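Local coordinates for octaprenyl Pyrophosphate Synthase (Helicobacter pylori, PDB 3TC1), which probably catalyses the repeated condensation of isopentenyl pyrophosphate onto an allylic pyrophosphate primer, building the eight-unit chain of octaprenyl pyrophosphate, at residues L74-V79 against V107-A112; P215-F220 against W258-F263; Y233-Q238 against K264-I269. All blocks are in the same frame, centred on the assembly; numbering follows the deposited sequence.

Contact 1 of 3, residues L74-V79 against V107-A112; sequences LLHDDV and VFYSKA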
# COMPACT_ATOMS: atom_id res chain seq x y z
N LEU B 74 5.80 7.54 2.80
CA LEU B 74 5.62 8.80 3.51
C LEU B 74 4.13 9.14 3.61
O LEU B 74 3.67 9.65 4.63
CB LEU B 74 6.37 9.94 2.81
CG LEU B 74 7.90 9.81 2.79
CD1 LEU B 74 8.50 10.95 1.98
CD2 LEU B 74 8.43 9.80 4.21
N LEU B 75 3.38 8.83 2.56
CA LEU B 75 1.95 9.09 2.55
C LEU B 75 1.26 8.27 3.63
O LEU B 75 0.41 8.79 4.35
CB LEU B 75 1.34 8.74 1.18
CG LEU B 75 1.65 9.68 0.01
CD1 LEU B 75 1.07 9.07 -1.27
CD2 LEU B 75 1.06 11.07 0.26
N HIS B 76 1.62 7.00 3.75
CA HIS B 76 1.01 6.15 4.76
C HIS B 76 1.50 6.52 6.15
O HIS B 76 0.73 6.46 7.12
CB HIS B 76 1.27 4.67 4.48
CG HIS B 76 0.42 4.11 3.37
ND1 HIS B 76 0.46 2.78 3.00
CD2 HIS B 76 -0.47 4.71 2.55
CE1 HIS B 76 -0.38 2.59 2.00
NE2 HIS B 76 -0.96 3.74 1.71
N ASP B 77 2.77 6.91 6.26
CA ASP B 77 3.32 7.29 7.56
C ASP B 77 2.62 8.54 8.09
O ASP B 77 2.39 8.65 9.29
CB ASP B 77 4.83 7.55 7.45
CG ASP B 77 5.62 6.28 7.19
OD1 ASP B 77 5.36 5.26 7.86
OD2 ASP B 77 6.52 6.31 6.32
N ASP B 78 2.27 9.47 7.21
CA ASP B 78 1.59 10.68 7.64
C ASP B 78 0.20 10.38 8.19
O ASP B 78 -0.28 11.05 9.10
CB ASP B 78 1.50 11.70 6.50
CG ASP B 78 2.82 12.38 6.22
OD1 ASP B 78 3.67 12.39 7.12
OD2 ASP B 78 3.00 12.90 5.10
N VAL B 79 -0.44 9.36 7.63
CA VAL B 79 -1.76 8.96 8.08
C VAL B 79 -1.66 8.35 9.48
O VAL B 79 -2.37 8.75 10.41
CB VAL B 79 -2.38 7.89 7.14
CG1 VAL B 79 -3.70 7.40 7.70
CG2 VAL B 79 -2.57 8.48 5.75
N VAL B 107 -1.73 3.48 -4.68
CA VAL B 107 -1.59 3.79 -6.10
C VAL B 107 -0.10 3.93 -6.44
O VAL B 107 0.38 3.40 -7.44
CB VAL B 107 -2.31 5.11 -6.45
CG1 VAL B 107 -1.80 5.65 -7.78
CG2 VAL B 107 -3.82 4.88 -6.50
N PHE B 108 0.63 4.66 -5.60
CA PHE B 108 2.06 4.84 -5.83
C PHE B 108 2.76 3.49 -5.77
O PHE B 108 3.56 3.16 -6.64
CB PHE B 108 2.68 5.79 -4.80
CG PHE B 108 2.77 7.22 -5.27
CD1 PHE B 108 1.63 8.02 -5.36
CD2 PHE B 108 4.00 7.77 -5.62
CE1 PHE B 108 1.71 9.34 -5.79
CE2 PHE B 108 4.10 9.09 -6.05
CZ PHE B 108 2.95 9.89 -6.14
N TYR B 109 2.44 2.70 -4.74
CA TYR B 109 3.04 1.37 -4.58
C TYR B 109 2.75 0.43 -5.75
O TYR B 109 3.65 -0.23 -6.26
CB TYR B 109 2.53 0.69 -3.30
CG TYR B 109 3.25 1.07 -2.03
CD1 TYR B 109 4.64 1.08 -1.96
CD2 TYR B 109 2.53 1.37 -0.86
CE1 TYR B 109 5.31 1.37 -0.77
CE2 TYR B 109 3.18 1.66 0.33
CZ TYR B 109 4.57 1.67 0.37
OH TYR B 109 5.22 1.97 1.55
N SER B 110 1.48 0.35 -6.16
CA SER B 110 1.11 -0.56 -7.25
C SER B 110 1.66 -0.13 -8.62
O SER B 110 2.13 -0.96 -9.39
CB SER B 110 -0.41 -0.74 -7.31
OG SER B 110 -1.10 0.49 -7.32
N LYS B 111 1.60 1.17 -8.92
CA LYS B 111 2.13 1.65 -10.19
C LYS B 111 3.63 1.38 -10.21
O LYS B 111 4.18 0.97 -11.23
CB LYS B 111 1.87 3.16 -10.36
CG LYS B 111 2.49 3.78 -11.62
CD LYS B 111 2.00 3.12 -12.92
CE LYS B 111 2.63 3.77 -14.15
NZ LYS B 111 2.27 3.11 -15.44
N ALA B 112 4.29 1.59 -9.08
CA ALA B 112 5.72 1.35 -8.98
C ALA B 112 6.06 -0.12 -9.18
O ALA B 112 7.02 -0.44 -9.88
CB ALA B 112 6.24 1.83 -7.63

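Contact 2 of 3, residues P215-F220 against W258-F263; sequences PNFSDF and WTKEKF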
# COMPACT_ATOMS: atom_id res chain seq x y z
N PRO B 215 15.45 23.09 16.21
CA PRO B 215 15.11 21.67 16.08
C PRO B 215 13.63 21.44 16.36
O PRO B 215 13.06 22.06 17.25
CB PRO B 215 16.03 21.00 17.10
CG PRO B 215 16.26 22.08 18.13
CD PRO B 215 16.46 23.30 17.26
N ASN B 216 13.00 20.56 15.58
CA ASN B 216 11.57 20.29 15.74
C ASN B 216 11.17 19.63 17.05
O ASN B 216 10.07 19.88 17.55
CB ASN B 216 11.05 19.40 14.60
CG ASN B 216 11.24 20.02 13.23
OD1 ASN B 216 11.11 21.23 13.05
ND2 ASN B 216 11.54 19.18 12.24
N PHE B 217 12.05 18.81 17.61
CA PHE B 217 11.72 18.08 18.84
C PHE B 217 10.36 17.41 18.66
O PHE B 217 9.44 17.57 19.47
CB PHE B 217 11.72 19.00 20.06
CG PHE B 217 13.04 19.06 20.78
CD1 PHE B 217 14.05 19.91 20.34
CD2 PHE B 217 13.29 18.22 21.86
CE1 PHE B 217 15.29 19.93 20.98
CE2 PHE B 217 14.53 18.23 22.50
CZ PHE B 217 15.53 19.09 22.06
N SER B 218 10.25 16.65 17.58
CA SER B 218 9.02 15.95 17.23
C SER B 218 8.98 14.49 17.68
O SER B 218 7.91 13.95 17.95
CB SER B 218 8.81 15.97 15.71
OG SER B 218 8.83 17.29 15.19
N ASP B 219 10.15 13.86 17.77
CA ASP B 219 10.22 12.44 18.10
C ASP B 219 9.71 11.94 19.45
O ASP B 219 8.77 11.14 19.48
CB ASP B 219 11.65 11.93 17.86
CG ASP B 219 12.09 12.07 16.41
OD1 ASP B 219 11.20 12.16 15.52
OD2 ASP B 219 13.31 12.07 16.14
N PHE B 220 10.30 12.38 20.55
CA PHE B 220 9.88 11.90 21.87
C PHE B 220 8.41 12.24 22.13
O PHE B 220 7.66 11.45 22.72
CB PHE B 220 10.76 12.50 22.96
CG PHE B 220 10.81 11.69 24.24
CD1 PHE B 220 11.09 10.33 24.20
CD2 PHE B 220 10.60 12.30 25.47
CE1 PHE B 220 11.15 9.57 25.37
CE2 PHE B 220 10.67 11.56 26.65
CZ PHE B 220 10.94 10.19 26.59
N TRP B 258 14.59 21.12 29.46
CA TRP B 258 15.15 20.17 30.42
C TRP B 258 15.95 19.09 29.67
O TRP B 258 17.06 18.73 30.06
CB TRP B 258 14.03 19.52 31.23
CG TRP B 258 14.52 18.54 32.28
CD1 TRP B 258 14.90 18.82 33.56
CD2 TRP B 258 14.65 17.12 32.12
NE1 TRP B 258 15.26 17.66 34.21
CE2 TRP B 258 15.12 16.60 33.35
CE3 TRP B 258 14.42 16.23 31.06
CZ2 TRP B 258 15.37 15.24 33.55
CZ3 TRP B 258 14.67 14.88 31.25
CH2 TRP B 258 15.14 14.39 32.49
N THR B 259 15.36 18.58 28.59
CA THR B 259 16.00 17.54 27.78
C THR B 259 17.31 18.01 27.17
O THR B 259 18.29 17.26 27.10
CB THR B 259 15.06 17.08 26.64
OG1 THR B 259 13.83 16.60 27.20
CG2 THR B 259 15.70 15.98 25.83
N LYS B 260 17.35 19.25 26.70
CA LYS B 260 18.58 19.77 26.11
C LYS B 260 19.70 19.87 27.14
O LYS B 260 20.87 19.61 26.83
CB LYS B 260 18.34 21.13 25.45
CG LYS B 260 17.51 21.04 24.19
CD LYS B 260 17.56 22.32 23.37
CE LYS B 260 16.88 23.47 24.07
NZ LYS B 260 16.80 24.68 23.19
N GLU B 261 19.35 20.24 28.37
CA GLU B 261 20.34 20.35 29.43
C GLU B 261 20.90 18.98 29.78
O GLU B 261 22.10 18.84 30.02
CB GLU B 261 19.72 20.96 30.69
CG GLU B 261 19.15 22.35 30.49
CD GLU B 261 18.70 22.97 31.79
OE1 GLU B 261 18.30 22.22 32.71
OE2 GLU B 261 18.73 24.22 31.90
N LYS B 262 20.03 17.97 29.79
CA LYS B 262 20.45 16.61 30.12
C LYS B 262 21.36 16.02 29.04
O LYS B 262 22.31 15.31 29.36
CB LYS B 262 19.23 15.73 30.36
CG LYS B 262 18.52 16.03 31.69
CD LYS B 262 19.45 15.79 32.88
CE LYS B 262 18.99 16.55 34.12
NZ LYS B 262 19.94 16.39 35.26
N PHE B 263 21.07 16.30 27.77
CA PHE B 263 21.92 15.79 26.69
C PHE B 263 23.31 16.41 26.86
O PHE B 263 24.32 15.73 26.70
CB PHE B 263 21.37 16.19 25.31
CG PHE B 263 20.13 15.43 24.89
CD1 PHE B 263 19.93 14.11 25.28
CD2 PHE B 263 19.19 16.04 24.06
CE1 PHE B 263 18.81 13.39 24.83
CE2 PHE B 263 18.06 15.32 23.61
CZ PHE B 263 17.88 14.00 24.00

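Contact 3 of 3, residues Y233-Q238 against K264-I269; sequences YEKLNQ and KQYGII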
# COMPACT_ATOMS: atom_id res chain seq x y z
N TYR B 233 19.18 7.94 28.75
CA TYR B 233 18.55 7.10 29.77
C TYR B 233 19.55 6.20 30.50
O TYR B 233 19.42 5.97 31.70
CB TYR B 233 17.48 6.21 29.12
CG TYR B 233 16.75 5.35 30.12
CD1 TYR B 233 15.77 5.89 30.96
CD2 TYR B 233 17.06 4.00 30.27
CE1 TYR B 233 15.13 5.11 31.91
CE2 TYR B 233 16.43 3.21 31.22
CZ TYR B 233 15.46 3.78 32.03
OH TYR B 233 14.81 3.00 32.96
N GLU B 234 20.53 5.69 29.77
CA GLU B 234 21.56 4.82 30.34
C GLU B 234 22.51 5.54 31.30
O GLU B 234 23.22 4.89 32.08
CB GLU B 234 22.37 4.18 29.20
CG GLU B 234 21.65 3.05 28.48
CD GLU B 234 22.20 2.79 27.09
OE1 GLU B 234 23.43 2.91 26.89
OE2 GLU B 234 21.40 2.45 26.20
N LYS B 235 22.53 6.87 31.25
CA LYS B 235 23.41 7.67 32.12
C LYS B 235 22.69 8.40 33.25
O LYS B 235 23.31 8.81 34.23
CB LYS B 235 24.15 8.73 31.29
CG LYS B 235 24.95 8.22 30.11
CD LYS B 235 26.33 7.75 30.52
CE LYS B 235 27.15 7.36 29.29
NZ LYS B 235 27.27 8.49 28.33
N LEU B 236 21.38 8.58 33.11
CA LEU B 236 20.59 9.29 34.11
C LEU B 236 20.47 8.59 35.45
O LEU B 236 20.46 7.36 35.52
CB LEU B 236 19.17 9.55 33.58
CG LEU B 236 18.98 10.44 32.36
CD1 LEU B 236 17.51 10.47 31.97
CD2 LEU B 236 19.49 11.84 32.66
N ASN B 237 20.38 9.38 36.52
CA ASN B 237 20.20 8.78 37.82
C ASN B 237 18.72 8.39 37.89
O ASN B 237 17.93 8.77 37.03
CB ASN B 237 20.55 9.75 38.97
CG ASN B 237 19.81 11.08 38.89
OD1 ASN B 237 18.64 11.13 38.49
ND2 ASN B 237 20.48 12.16 39.30
N GLN B 238 18.37 7.61 38.89
CA GLN B 238 17.02 7.14 39.10
C GLN B 238 15.97 8.26 39.06
O GLN B 238 14.90 8.10 38.46
CB GLN B 238 16.99 6.42 40.45
CG GLN B 238 15.75 5.66 40.78
CD GLN B 238 15.93 4.94 42.11
OE1 GLN B 238 16.76 4.04 42.23
NE2 GLN B 238 15.16 5.35 43.11
N LYS B 264 23.36 17.70 27.16
CA LYS B 264 24.63 18.40 27.36
C LYS B 264 25.36 17.83 28.56
O LYS B 264 26.56 17.54 28.51
CB LYS B 264 24.39 19.90 27.58
CG LYS B 264 24.00 20.68 26.34
CD LYS B 264 23.76 22.15 26.70
CE LYS B 264 23.27 22.96 25.51
NZ LYS B 264 24.30 23.11 24.45
N GLN B 265 24.62 17.65 29.66
CA GLN B 265 25.18 17.13 30.89
C GLN B 265 25.95 15.82 30.70
O GLN B 265 26.99 15.60 31.33
CB GLN B 265 24.08 16.93 31.92
CG GLN B 265 24.57 16.34 33.24
CD GLN B 265 23.45 16.23 34.27
OE1 GLN B 265 22.31 16.58 34.00
NE2 GLN B 265 23.79 15.72 35.45
N TYR B 266 25.43 14.94 29.85
CA TYR B 266 26.08 13.66 29.65
C TYR B 266 26.73 13.50 28.28
O TYR B 266 27.03 12.38 27.86
CB TYR B 266 25.07 12.54 29.93
CG TYR B 266 24.64 12.48 31.38
CD1 TYR B 266 25.48 11.98 32.37
CD2 TYR B 266 23.38 12.96 31.78
CE1 TYR B 266 25.10 11.95 33.71
CE2 TYR B 266 22.99 12.94 33.12
CZ TYR B 266 23.85 12.43 34.08
OH TYR B 266 23.47 12.39 35.40
N GLY B 267 26.96 14.61 27.60
CA GLY B 267 27.60 14.58 26.29
C GLY B 267 26.94 13.64 25.30
O GLY B 267 27.61 12.95 24.54
N ILE B 268 25.61 13.63 25.31
CA ILE B 268 24.86 12.75 24.42
C ILE B 268 24.97 13.13 22.95
O ILE B 268 24.97 12.25 22.08
CB ILE B 268 23.37 12.73 24.83
CG1 ILE B 268 23.24 12.30 26.29
CG2 ILE B 268 22.57 11.79 23.93
CD1 ILE B 268 23.87 10.92 26.61
N ILE B 269 25.08 14.42 22.66
CA ILE B 269 25.17 14.84 21.27
C ILE B 269 26.41 14.25 20.60
O ILE B 269 26.33 13.68 19.51
CB ILE B 269 25.20 16.38 21.13
CG1 ILE B 269 24.00 17.00 21.85
CG2 ILE B 269 25.21 16.78 19.66
CD1 ILE B 269 22.65 16.52 21.37
O HOH W 1 20.93 12.08 36.14

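Contact 1 of 3, residues L74-V79 against V107-A112
Phe108 and Leu75 make the first of two side-chain meetings between a pair of helices, and it is a light one: CD1 of Leu75 comes obliquely to CD1 of the Phe108 ring at 4.3 Å. One residue on, Tyr109 has its CG beside its own backbone N (chi1 -83°), which carries the phenol ring out to the imidazole of His76. The two rings form an offset edge-to-face pair, with planes at 69° and centroids 5.7 Å apart. The edge of the tyrosine is turned toward the face of the imidazole, and its CE2 lies 4.0 Å from His76 ND1. The imidazole itself is held by hydrogen bonds at both nitrogens: NE2 to the carbonyl of Val102, and ND1 to Asp106 of the second subunit. The tyrosine thus packs against a ring whose rotation is already fixed. Next to His76, Asp77 and Asp78 open the first aspartate-rich DDxxD motif of prenyl synthases. The contact joins helix 53-80 to helix 92-116; Phe29 of helix 23-29 packs beside Phe108, while the second subunit closes over the His76 and Tyr109 side.

Contact 2 of 3, residues P215-F220 against W258-F263
Phe217 projects its ring from the loop 215-220 onto helix 253-265, where it meets Lys260 and Thr259 on successive positions of one helical turn. Of the three, Phe217 gives up by far the largest surface, and its contact is made with the outer end of the ring. CZ lies 3.5 Å from CG of Lys260, a snug approach that comes in obliquely, and the next methylene, CD, stays close to the same end of the ring, 4.1 Å from CE1 of Phe217. Only the aliphatic part of Lys260 is used here. A bend at chi3 (-67°) swings the rest of the chain away, and the ammonium forms a salt bridge with Glu257, so charge and hydrocarbon serve separate partners. Thr259 divides its two branches in a similar way. Its rotamer (chi1 -58°) puts OG1 on the carbonyl of Ile255 and CG2 anti to the backbone N, directed at the ring. That methyl reaches the edge of the phenylalanine near the ring plane, 4.2 Å from CE2 of Phe217. No hydrogen bond crosses the contact, which rests on apolar packing alone. At its backbone, Phe217 takes up a left-handed conformation (phi 49°) and bonds to Asp204, whose carboxylate also accepts from the N-H groups of Ser218 and Asp219. Asp204 is the last residue of the second aspartate-rich motif, DDxxD, at the end of helix 182-205, and the side chain of Phe217 is about 10 Å from a bound magnesium. The arrangement belongs to the all-helical prenyl synthase fold: as in related synthases, the loop after this motif probably borders the pyrophosphate site, and here Phe217 packs that loop on helix 253-265.

Contact 3 of 3, residues Y233-Q238 against K264-I269
Tyr266 turns one face of its ring to CB of Lys235. That methylene stands 4.0 Å from the centroid of the Tyr266 ring and 25° off the ring normal, a CH-pi contact lying somewhat toward the CD1 rim. The other face of the same ring is lined by CG of Gln265, its own neighbour in sequence, and the phenol is therefore sandwiched between two aliphatic pieces. Leu236 arrives differently: it crosses the tyrosine at about a right angle and brings a single methyl, CD2, obliquely to within 3.7 Å of CE2 of Tyr266. Beyond CB the lysine bends at chi2 (-84°), and its ammonium pairs with Glu271 in a salt bridge. At the far end of the ring one water links the hydroxyl to the other segment. It lies 2.7 Å from OH of Tyr266 and accepts the backbone N-H of Asn237 at 2.8 Å, bridging two groups that do not bond directly. The Asn237 side chain serves as N-cap, with OD1 bonded to the backbone N of Asp240. On the other segment, Gly267, with its positive phi of 53°, is the C-prime residue of a Schellman motif that ends the preceding helix: Ile268 N bonds to Phe263 O, and Gly267 N to Lys264 O at 3.1 Å. The contact thus brings together two helix junctions: the turn from helix 227-233 into helix 238-246, and the turn from helix 253-265 into helix 268-286, with Ile268 packing on Pro228, Leu231 and Leu232 of helix 227-233.

In the fold
Contact 1 comes first along the chain and closes before the others open; contacts 2 and 3 interleave, their segments following in the order 215-220, 233-238, 258-263, 264-269. These two lie about 12 Å apart between centres, share helix 253-265 and touch, as where CD of Lys262 packs 4.0 Å from CD2 of Leu236. Contact 1 is separate, its centre about 30 Å from that of contact 2 and about 38 Å from that of contact 3, which lies on the other side of the chain's centre. Contact 1 thus sits by the first aspartate-rich motif and the subunit interface, contact 2 beside the second motif, and contact 3 farther out on the periphery.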